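Long-range contacts in serine repeat antigen 5 (PDB 6X42), which adopts the fold of a papain-family cysteine protease in zymogen-like form and is probably a pseudo-enzyme of the malaria parasite Plasmodium falciparum: residues V189-K194 and H272-F277; G213-D218 and C266-I271; Y239-N244 and Y255-M260. All coordinates share one frame; numbering follows the deposited sequence. Where two conformers were deposited one is given.

Contact 1: V189-K194 and H272-F277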
loop_
_atom_site.group_PDB
_atom_site.type_symbol
_atom_site.label_atom_id
_atom_site.label_comp_id
_atom_site.label_asym_id
_atom_site.label_seq_id
_atom_site.Cartn_x
_atom_site.Cartn_y
_atom_site.Cartn_z
ATOM N N VAL A 189 3.088 -3.050 -3.422
ATOM C CA VAL A 189 3.849 -2.761 -2.216
ATOM C C VAL A 189 3.174 -1.593 -1.509
ATOM O O VAL A 189 2.384 -0.852 -2.099
ATOM C CB VAL A 189 5.336 -2.441 -2.483
ATOM C CG1 VAL A 189 6.023 -3.589 -3.185
ATOM C CG2 VAL A 189 5.489 -1.125 -3.260
ATOM N N ILE A 190 3.492 -1.430 -0.226
ATOM C CA ILE A 190 3.186 -0.213 0.508
ATOM C C ILE A 190 4.277 0.791 0.178
ATOM O O ILE A 190 5.457 0.424 0.142
ATOM C CB ILE A 190 3.145 -0.510 2.017
ATOM C CG1 ILE A 190 2.148 -1.620 2.356
ATOM C CG2 ILE A 190 2.853 0.784 2.783
ATOM C CD1 ILE A 190 2.404 -2.237 3.736
ATOM N N ALA A 191 3.907 2.042 -0.080
ATOM C CA ALA A 191 4.898 3.085 -0.324
ATOM C C ALA A 191 4.592 4.291 0.538
ATOM O O ALA A 191 3.417 4.613 0.766
ATOM C CB ALA A 191 4.944 3.510 -1.802
ATOM N N TYR A 192 5.620 4.993 0.982
ATOM C CA TYR A 192 5.460 6.219 1.788
ATOM C C TYR A 192 5.816 7.423 0.938
ATOM O O TYR A 192 6.784 7.353 0.249
ATOM C CB TYR A 192 6.275 6.203 3.083
ATOM C CG TYR A 192 5.394 5.869 4.256
ATOM C CD1 TYR A 192 5.294 4.573 4.723
ATOM C CD2 TYR A 192 4.574 6.827 4.824
ATOM C CE1 TYR A 192 4.445 4.250 5.765
ATOM C CE2 TYR A 192 3.714 6.521 5.863
ATOM C CZ TYR A 192 3.655 5.227 6.341
ATOM O OH TYR A 192 2.814 4.909 7.365
ATOM N N ILE A 193 4.985 8.445 0.980
ATOM C CA ILE A 193 5.188 9.732 0.338
ATOM C C ILE A 193 4.887 10.831 1.353
ATOM O O ILE A 193 4.338 10.594 2.425
ATOM C CB ILE A 193 4.306 9.903 -0.922
ATOM C CG1 ILE A 193 2.807 9.911 -0.577
ATOM C CG2 ILE A 193 4.606 8.789 -1.919
ATOM C CD1 ILE A 193 1.929 10.336 -1.760
ATOM N N LYS A 194 5.244 12.061 0.999
ATOM C CA LYS A 194 4.801 13.227 1.754
ATOM C C LYS A 194 3.513 13.725 1.104
ATOM O O LYS A 194 3.498 14.041 -0.092
ATOM C CB LYS A 194 5.876 14.315 1.818
ATOM C CG LYS A 194 5.696 15.237 3.033
ATOM C CD LYS A 194 6.875 16.168 3.245
ATOM C CE LYS A 194 6.832 16.820 4.612
ATOM N NZ LYS A 194 7.969 17.768 4.764
ATOM N N HIS A 272 9.516 7.825 -0.938
ATOM C CA HIS A 272 10.462 7.830 0.170
ATOM C C HIS A 272 10.952 6.427 0.493
ATOM O O HIS A 272 12.151 6.203 0.728
ATOM C CB HIS A 272 9.784 8.464 1.390
ATOM C CG HIS A 272 10.649 8.469 2.602
ATOM N ND1 HIS A 272 10.728 7.391 3.459
ATOM C CD2 HIS A 272 11.517 9.397 3.067
ATOM C CE1 HIS A 272 11.617 7.660 4.401
ATOM N NE2 HIS A 272 12.100 8.876 4.192
ATOM N N SER A 273 10.034 5.478 0.549
ATOM C CA SER A 273 10.323 4.143 1.023
ATOM C C SER A 273 9.185 3.235 0.609
ATOM O O SER A 273 8.075 3.687 0.303
ATOM C CB SER A 273 10.532 4.138 2.538
ATOM O OG SER A 273 9.495 4.804 3.223
ATOM N N VAL A 274 9.478 1.938 0.621
ATOM C CA VAL A 274 8.473 0.911 0.406
ATOM C C VAL A 274 8.572 -0.134 1.503
ATOM O O VAL A 274 9.649 -0.378 2.056
ATOM C CB VAL A 274 8.585 0.267 -0.991
ATOM C CG1 VAL A 274 8.328 1.278 -2.116
ATOM C CG2 VAL A 274 9.912 -0.396 -1.217
ATOM N N VAL A 275 7.446 -0.793 1.762
ATOM C CA VAL A 275 7.337 -1.866 2.740
ATOM C C VAL A 275 6.600 -3.037 2.107
ATOM O O VAL A 275 5.588 -2.854 1.415
ATOM C CB VAL A 275 6.623 -1.407 4.030
ATOM C CG1 VAL A 275 6.515 -2.533 5.039
ATOM C CG2 VAL A 275 7.328 -0.228 4.641
ATOM N N ILE A 276 7.102 -4.241 2.362
ATOM C CA ILE A 276 6.435 -5.484 1.994
ATOM C C ILE A 276 6.219 -6.321 3.249
ATOM O O ILE A 276 7.004 -6.261 4.202
ATOM C CB ILE A 276 7.167 -6.302 0.916
ATOM C CG1 ILE A 276 8.516 -6.776 1.397
ATOM C CG2 ILE A 276 7.342 -5.470 -0.340
ATOM C CD1 ILE A 276 9.154 -7.792 0.469
ATOM N N PHE A 277 5.102 -7.048 3.267
ATOM C CA PHE A 277 4.786 -7.964 4.350
ATOM C C PHE A 277 5.202 -9.375 3.967
ATOM O O PHE A 277 4.958 -9.818 2.835
ATOM C CB PHE A 277 3.302 -7.927 4.657
ATOM C CG PHE A 277 2.817 -6.647 5.316
ATOM C CD1 PHE A 277 3.675 -5.768 5.965
ATOM C CD2 PHE A 277 1.458 -6.347 5.314
ATOM C CE1 PHE A 277 3.180 -4.622 6.576
ATOM C CE2 PHE A 277 0.967 -5.198 5.938
ATOM C CZ PHE A 277 1.824 -4.355 6.572
#
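I190 lays its terminal methyl CD1 over one face of the F277 ring, 3.9 Å from the ring centroid and off centre toward CZ, a CH-pi contact. Its chi2 of 162° sets CD1 anti to CA, and the extended branch carries it to the ring of F277, two residues beyond V275, the direct partner of I190. The F277 ring also meets the ring of H61, with the planes at about 60°. At the other end, the edge of the H272 ring holds S273 OG in plane, 2.9 Å from ND1 in a nearly straight hydrogen bond. The same OG lies 3.5 Å from Y192 CB and stands obliquely to the tyrosine ring. I190, Y192, S273 and F277 belong to two antiparallel strands, 189-193 and 273-280, in the central sheet of the beta domain of the papain fold. I190 and V275 form a hydrogen-bonded pair, with V275 N donating to I190 O at 2.8 Å and I190 N to V275 O at 3.0 Å. Y192 N donates to S273 O, and H272 N to Y192 O. A191 and V274 form the closer non-hydrogen-bonded pair between them. On their face, V274 CG1 packs against V189 CG2 at 3.9 Å, and I179 of helix 172-186 touches both valines; V189 CG1 reaches I276 CG2 at 3.7 Å, beside E182 of the same helix. I190, Y192 and V275 turn to the other face, and P99 of helix 99-109 touches Y192, V275 and F277.

Contact 2: G213-D218 and C266-I271. With CA (calcium ion), chain C; CA (calcium ion), chain B; EDO (1,2-ethanediol), chain F.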
loop_
_atom_site.group_PDB
_atom_site.type_symbol
_atom_site.label_atom_id
_atom_site.label_comp_id
_atom_site.label_asym_id
_atom_site.label_seq_id
_atom_site.Cartn_x
_atom_site.Cartn_y
_atom_site.Cartn_z
ATOM N N GLY A 213 10.671 14.291 -4.182
ATOM C CA GLY A 213 10.198 14.075 -2.833
ATOM C C GLY A 213 10.875 15.010 -1.851
ATOM O O GLY A 213 11.544 15.984 -2.221
ATOM N N ASP A 214 10.683 14.704 -0.578
ATOM C CA ASP A 214 11.227 15.465 0.532
ATOM C C ASP A 214 12.093 14.545 1.379
ATOM O O ASP A 214 12.183 13.346 1.137
ATOM C CB ASP A 214 10.080 16.057 1.349
ATOM C CG ASP A 214 9.266 17.046 0.546
ATOM O OD1 ASP A 214 9.676 18.210 0.360
ATOM O OD2 ASP A 214 8.214 16.681 0.028
ATOM N N ASP A 215 12.696 15.116 2.418
ATOM C CA ASP A 215 13.564 14.338 3.286
ATOM C C ASP A 215 12.782 13.278 4.048
ATOM O O ASP A 215 13.338 12.235 4.414
ATOM C CB ASP A 215 14.215 15.320 4.260
ATOM C CG ASP A 215 15.457 14.805 4.935
ATOM O OD1 ASP A 215 15.980 13.716 4.594
ATOM O OD2 ASP A 215 15.938 15.587 5.793
ATOM N N THR A 216 11.493 13.525 4.288
ATOM C CA THR A 216 10.638 12.668 5.078
ATOM C C THR A 216 9.348 12.371 4.326
ATOM O O THR A 216 9.076 12.921 3.253
ATOM C CB THR A 216 10.316 13.284 6.446
ATOM O OG1 THR A 216 9.555 14.481 6.274
ATOM C CG2 THR A 216 11.588 13.608 7.212
ATOM N N ALA A 217 8.528 11.519 4.943
ATOM C CA ALA A 217 7.222 11.131 4.420
ATOM C C ALA A 217 6.228 11.095 5.563
ATOM O O ALA A 217 6.613 11.086 6.734
ATOM C CB ALA A 217 7.290 9.772 3.714
ATOM N N ASP A 218 4.923 11.046 5.212
ATOM C CA ASP A 218 3.877 11.062 6.227
ATOM C C ASP A 218 2.578 10.419 5.780
ATOM O O ASP A 218 1.618 10.460 6.550
ATOM C CB ASP A 218 3.613 12.502 6.722
ATOM C CG ASP A 218 3.085 13.415 5.623
ATOM O OD1 ASP A 218 2.768 12.907 4.520
ATOM O OD2 ASP A 218 2.979 14.637 5.871
ATOM N N CYS A 266 16.753 16.436 -8.356
ATOM C CA CYS A 266 16.147 16.145 -7.065
ATOM C C CYS A 266 17.147 15.522 -6.107
ATOM O O CYS A 266 17.851 14.570 -6.456
ATOM C CB CYS A 266 15.011 15.138 -7.239
ATOM S SG CYS A 266 13.632 15.707 -8.174
ATOM N N HIS A 267 17.182 16.030 -4.878
ATOM C CA HIS A 267 17.917 15.342 -3.828
ATOM C C HIS A 267 17.165 14.107 -3.345
ATOM O O HIS A 267 17.784 13.111 -2.958
ATOM C CB HIS A 267 18.167 16.296 -2.660
ATOM C CG HIS A 267 18.970 17.504 -3.032
ATOM N ND1 HIS A 267 19.844 17.518 -4.097
ATOM C CD2 HIS A 267 19.040 18.736 -2.473
ATOM C CE1 HIS A 267 20.412 18.708 -4.185
ATOM N NE2 HIS A 267 19.941 19.467 -3.212
ATOM N N PHE A 268 15.838 14.139 -3.386
ATOM C CA PHE A 268 15.012 13.067 -2.858
ATOM C C PHE A 268 14.023 12.593 -3.906
ATOM O O PHE A 268 13.423 13.402 -4.612
ATOM C CB PHE A 268 14.209 13.594 -1.674
ATOM C CG PHE A 268 15.053 14.205 -0.602
ATOM C CD1 PHE A 268 14.991 15.566 -0.316
ATOM C CD2 PHE A 268 15.913 13.414 0.128
ATOM C CE1 PHE A 268 15.771 16.122 0.685
ATOM C CE2 PHE A 268 16.694 13.960 1.133
ATOM C CZ PHE A 268 16.627 15.321 1.398
ATOM N N ASN A 269 13.837 11.279 -3.969
ATOM C CA ASN A 269 12.836 10.693 -4.844
ATOM C C ASN A 269 11.442 10.903 -4.262
ATOM O O ASN A 269 11.253 10.930 -3.047
ATOM C CB ASN A 269 13.079 9.197 -5.017
ATOM C CG ASN A 269 12.346 8.616 -6.213
ATOM O OD1 ASN A 269 11.198 8.134 -6.106
ATOM N ND2 ASN A 269 12.983 8.660 -7.356
ATOM N N PHE A 270 10.448 11.017 -5.155
ATOM C CA PHE A 270 9.054 11.118 -4.727
ATOM C C PHE A 270 8.621 9.943 -3.839
ATOM O O PHE A 270 7.856 10.128 -2.875
ATOM C CB PHE A 270 8.147 11.234 -5.970
ATOM C CG PHE A 270 6.691 11.194 -5.644
ATOM C CD1 PHE A 270 6.039 12.319 -5.193
ATOM C CD2 PHE A 270 5.978 10.026 -5.777
ATOM C CE1 PHE A 270 4.686 12.259 -4.871
ATOM C CE2 PHE A 270 4.639 9.962 -5.458
ATOM C CZ PHE A 270 3.983 11.079 -5.003
ATOM N N ILE A 271 9.106 8.739 -4.119
ATOM C CA ILE A 271 8.845 7.585 -3.268
ATOM C C ILE A 271 9.915 7.584 -2.181
ATOM O O ILE A 271 11.087 7.351 -2.449
ATOM C CB ILE A 271 8.876 6.271 -4.062
ATOM C CG1 ILE A 271 7.840 6.275 -5.201
ATOM C CG2 ILE A 271 8.703 5.106 -3.119
ATOM C CD1 ILE A 271 6.399 6.416 -4.771
HETATM CA CA CA C . 15.493 11.475 4.935
HETATM CA CA CA B . 7.636 18.742 -1.137
HETATM C C1 EDO F . -1.179 13.166 6.096
HETATM O O1 EDO F . -0.399 12.330 6.956
HETATM C C2 EDO F . -1.440 14.487 6.795
HETATM O O2 EDO F . -2.068 14.199 8.046
HETATM O O HOH W 1 14.552 16.846 -3.585
HETATM O O HOH W 2 11.233 10.902 -0.358
HETATM O O HOH W 3 8.694 18.132 -3.242
HETATM O O HOH W 4 14.407 9.535 5.780
HETATM O O HOH W 5 17.577 10.937 5.884
#
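F268 packs its ring face against the backbone of D214 and D215 in a calcium-binding loop, where two loops of the papain-like domain meet without regular secondary structure. The main contact is CH-pi: D215 CA sits over the centre of the ring, 3.7 Å from the centroid and only 10° off its normal, while H267 CB lies over the opposite face and G213 O at the edge. The D215 carboxylate is 19° from parallel to the ring. The chi1 of D215 (-161°) puts this carboxylate on the carbonyl side of the residue, where OD1 and the backbone O chelate one calcium ion, each at 2.3 Å; two waters and E166 join them. The D214 side chain leaves on the side away from segment 266-271, and its two carboxylate oxygens grip a second calcium ion that E196 and N197 also bind. Backbone polar contacts tie the loops at G213. Its N donates to F268 O at 2.9 Å, approaching from above the carbonyl plane, and its CA makes a CA-H...O contact of 3.3 Å with N269 O. Close by, the C212-C266 disulfide links the same two loops. Past F268 the chain folds into an Asx turn, in which N269 OD1 accepts from I271 N at 2.9 Å.

Contact 3: Y239-N244 and Y255-M260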
loop_
_atom_site.group_PDB
_atom_site.type_symbol
_atom_site.label_atom_id
_atom_site.label_comp_id
_atom_site.label_asym_id
_atom_site.label_seq_id
_atom_site.Cartn_x
_atom_site.Cartn_y
_atom_site.Cartn_z
ATOM N N TYR A 239 7.013 5.155 -15.303
ATOM C CA TYR A 239 6.144 5.628 -14.235
ATOM C C TYR A 239 5.726 4.483 -13.320
ATOM O O TYR A 239 5.637 3.326 -13.743
ATOM C CB TYR A 239 4.876 6.305 -14.809
ATOM C CG TYR A 239 4.021 5.421 -15.681
ATOM C CD1 TYR A 239 3.057 4.591 -15.141
ATOM C CD2 TYR A 239 4.184 5.396 -17.070
ATOM C CE1 TYR A 239 2.286 3.777 -15.943
ATOM C CE2 TYR A 239 3.409 4.574 -17.869
ATOM C CZ TYR A 239 2.468 3.762 -17.298
ATOM O OH TYR A 239 1.696 2.914 -18.069
ATOM N N TRP A 240 5.431 4.831 -12.061
ATOM C CA TRP A 240 4.659 4.001 -11.153
ATOM C C TRP A 240 3.184 4.351 -11.285
ATOM O O TRP A 240 2.835 5.523 -11.462
ATOM C CB TRP A 240 5.045 4.275 -9.689
ATOM C CG TRP A 240 6.463 3.980 -9.322
ATOM C CD1 TRP A 240 7.347 4.852 -8.789
ATOM C CD2 TRP A 240 7.158 2.725 -9.447
ATOM N NE1 TRP A 240 8.558 4.233 -8.564
ATOM C CE2 TRP A 240 8.460 2.923 -8.959
ATOM C CE3 TRP A 240 6.797 1.454 -9.910
ATOM C CZ2 TRP A 240 9.408 1.919 -8.956
ATOM C CZ3 TRP A 240 7.740 0.457 -9.906
ATOM C CH2 TRP A 240 9.029 0.698 -9.428
ATOM N N ILE A 241 2.321 3.346 -11.140
ATOM C CA ILE A 241 0.892 3.534 -10.907
ATOM C C ILE A 241 0.686 3.407 -9.402
ATOM O O ILE A 241 1.076 2.401 -8.792
ATOM C CB ILE A 241 0.036 2.508 -11.670
ATOM C CG1 ILE A 241 0.359 2.517 -13.164
ATOM C CG2 ILE A 241 -1.432 2.792 -11.412
ATOM C CD1 ILE A 241 -0.387 1.453 -13.943
ATOM N N VAL A 242 0.099 4.440 -8.809
ATOM C CA VAL A 242 -0.042 4.569 -7.361
ATOM C C VAL A 242 -1.520 4.678 -7.003
ATOM O O VAL A 242 -2.258 5.489 -7.574
ATOM C CB VAL A 242 0.737 5.791 -6.831
ATOM C CG1 VAL A 242 0.622 5.903 -5.308
ATOM C CG2 VAL A 242 2.191 5.720 -7.250
ATOM N N ARG A 243 -1.929 3.869 -6.031
ATOM C CA ARG A 243 -3.262 3.898 -5.430
ATOM C C ARG A 243 -3.237 4.769 -4.181
ATOM O O ARG A 243 -2.384 4.593 -3.306
ATOM C CB ARG A 243 -3.674 2.480 -5.041
ATOM C CG ARG A 243 -5.050 2.349 -4.375
ATOM C CD ARG A 243 -5.307 0.927 -4.064
ATOM N NE ARG A 243 -6.446 0.671 -3.197
ATOM C CZ ARG A 243 -7.646 0.245 -3.579
ATOM N NH1 ARG A 243 -7.993 0.163 -4.846
ATOM N NH2 ARG A 243 -8.515 -0.127 -2.668
ATOM N N ASN A 244 -4.199 5.685 -4.081
ATOM C CA ASN A 244 -4.424 6.498 -2.891
ATOM C C ASN A 244 -5.742 6.087 -2.245
ATOM O O ASN A 244 -6.516 5.320 -2.819
ATOM C CB ASN A 244 -4.416 7.983 -3.273
ATOM C CG ASN A 244 -4.027 8.911 -2.137
ATOM O OD1 ASN A 244 -3.858 8.511 -0.988
ATOM N ND2 ASN A 244 -3.890 10.186 -2.480
ATOM N N TYR A 255 -6.319 6.971 -8.367
ATOM C CA TYR A 255 -4.936 6.588 -8.630
ATOM C C TYR A 255 -4.188 7.771 -9.253
ATOM O O TYR A 255 -4.788 8.779 -9.647
ATOM C CB TYR A 255 -4.895 5.406 -9.612
ATOM C CG TYR A 255 -5.536 4.135 -9.117
ATOM C CD1 TYR A 255 -6.902 3.937 -9.221
ATOM C CD2 TYR A 255 -4.769 3.124 -8.561
ATOM C CE1 TYR A 255 -7.501 2.772 -8.768
ATOM C CE2 TYR A 255 -5.339 1.944 -8.112
ATOM C CZ TYR A 255 -6.708 1.773 -8.197
ATOM O OH TYR A 255 -7.266 0.604 -7.724
ATOM N N PHE A 256 -2.875 7.633 -9.395
ATOM C CA PHE A 256 -2.117 8.567 -10.210
ATOM C C PHE A 256 -0.895 7.848 -10.755
ATOM O O PHE A 256 -0.525 6.772 -10.292
ATOM C CB PHE A 256 -1.731 9.848 -9.446
ATOM C CG PHE A 256 -0.786 9.643 -8.271
ATOM C CD1 PHE A 256 0.568 9.901 -8.384
ATOM C CD2 PHE A 256 -1.268 9.228 -7.034
ATOM C CE1 PHE A 256 1.414 9.741 -7.306
ATOM C CE2 PHE A 256 -0.421 9.080 -5.967
ATOM C CZ PHE A 256 0.913 9.338 -6.111
ATOM N N LYS A 257 -0.284 8.449 -11.774
ATOM C CA LYS A 257 0.991 7.993 -12.323
ATOM C C LYS A 257 2.069 9.013 -11.986
ATOM O O LYS A 257 1.821 10.222 -12.023
ATOM C CB LYS A 257 0.909 7.821 -13.843
ATOM C CG LYS A 257 -0.037 6.732 -14.276
ATOM C CD LYS A 257 -0.078 6.594 -15.796
ATOM C CE LYS A 257 -1.066 5.537 -16.217
ATOM N NZ LYS A 257 -2.459 6.045 -16.186
ATOM N N VAL A 258 3.258 8.532 -11.655
ATOM C CA VAL A 258 4.360 9.413 -11.280
ATOM C C VAL A 258 5.652 8.860 -11.866
ATOM O O VAL A 258 5.898 7.650 -11.840
ATOM C CB VAL A 258 4.420 9.608 -9.742
ATOM C CG1 VAL A 258 4.683 8.296 -9.016
ATOM C CG2 VAL A 258 5.447 10.643 -9.339
ATOM N N ASP A 259 6.468 9.758 -12.405
ATOM C CA ASP A 259 7.756 9.366 -12.972
ATOM C C ASP A 259 8.616 8.699 -11.903
ATOM O O ASP A 259 8.750 9.193 -10.779
ATOM C CB ASP A 259 8.439 10.621 -13.528
ATOM C CG ASP A 259 9.617 10.303 -14.432
ATOM O OD1 ASP A 259 10.650 9.884 -13.877
ATOM O OD2 ASP A 259 9.496 10.439 -15.673
ATOM N N MET A 260 9.201 7.555 -12.261
ATOM C CA MET A 260 9.940 6.764 -11.290
ATOM C C MET A 260 11.192 7.472 -10.781
ATOM O O MET A 260 11.624 7.256 -9.644
ATOM C CB MET A 260 10.432 5.497 -11.962
ATOM C CG MET A 260 9.411 4.425 -12.101
ATOM S SD MET A 260 10.237 2.924 -12.719
ATOM C CE MET A 260 8.743 2.003 -13.139
HETATM O O HOH W 6 10.948 5.541 -7.508
#
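M260 reaches W240 with chi1 at -80° and the rest of its chain extended, so that CG, SD and CE run in turn over one face of the indole. CG stands 3.6 Å from the centroid of the five-membered ring, and SD follows over the six-membered ring at 4.1 Å from its centroid, a Met-aromatic contact. The two side chains cross at about a right angle. They close one end of a beta hairpin, strands 236-243 and 255-259, in the sheet of the papain fold's beta domain. Hydrogen-bonded pairs W240-V258 and V242-F256 carry two backbone bonds each and alternate with the non-hydrogen-bonded pairs Y239-D259, I241-K257 and R243-Y255. On the face of W240, V242, F256 and V258, chi1 of 64° tucks the F256 ring alongside V242. CB of V242 then lies over the ring, and V242 CG1 comes to 3.4 Å from F256 CE2. F203 meets the F256 ring edge-to-face, while V176 of helix 172-186 touches both W240 and M260. K257 lies beside Y239, pointing the same way; its CD is over one face of the Y239 ring, offset toward the rim and 3.9 Å from the centroid, a CH-pi contact. R243, extended from CG to NE, passes Y255 so that its CB packs on CE2; NH1 then donates to Y255 OH at 3.0 Å. That bond lies in the guanidinium plane but is bent at hydrogen (139°), and the group is held further by L42 O at NH1 and Q43 O at NH2. Next in the chain, N244 OD1 and H219 NE2 are hydrogen-bonded; these residues probably correspond to papain's catalytic-site Asn and His. At the edge of the indole, W240 NE1 donates to a water at 2.9 Å, which donates in turn to M260 O.

How the contacts relate
The six segments come in the order 189-194, 213-218, 239-244, 255-260, 266-271, 272-277, so the contacts are concentric along the chain: contact 3 innermost, contact 2 around it, contact 1 outermost. Contacts 1 and 3 belong to one sheet, their centres about 13 Å apart, with strand 219-230 pairing with both 189-193 and 236-243. Contact 2, about 12 Å from the centre of contact 1 and 15 Å from that of contact 3, joins loops at the end of this sheet. It touches both neighbours: D218 N probably bonds I193 O, N269 ND2 bonds M260 O, and F270 packs on F256 and V258. Contact 2 thus ties the calcium-bearing loop to the hairpin through 266-271 and to strand 189-193 at D218.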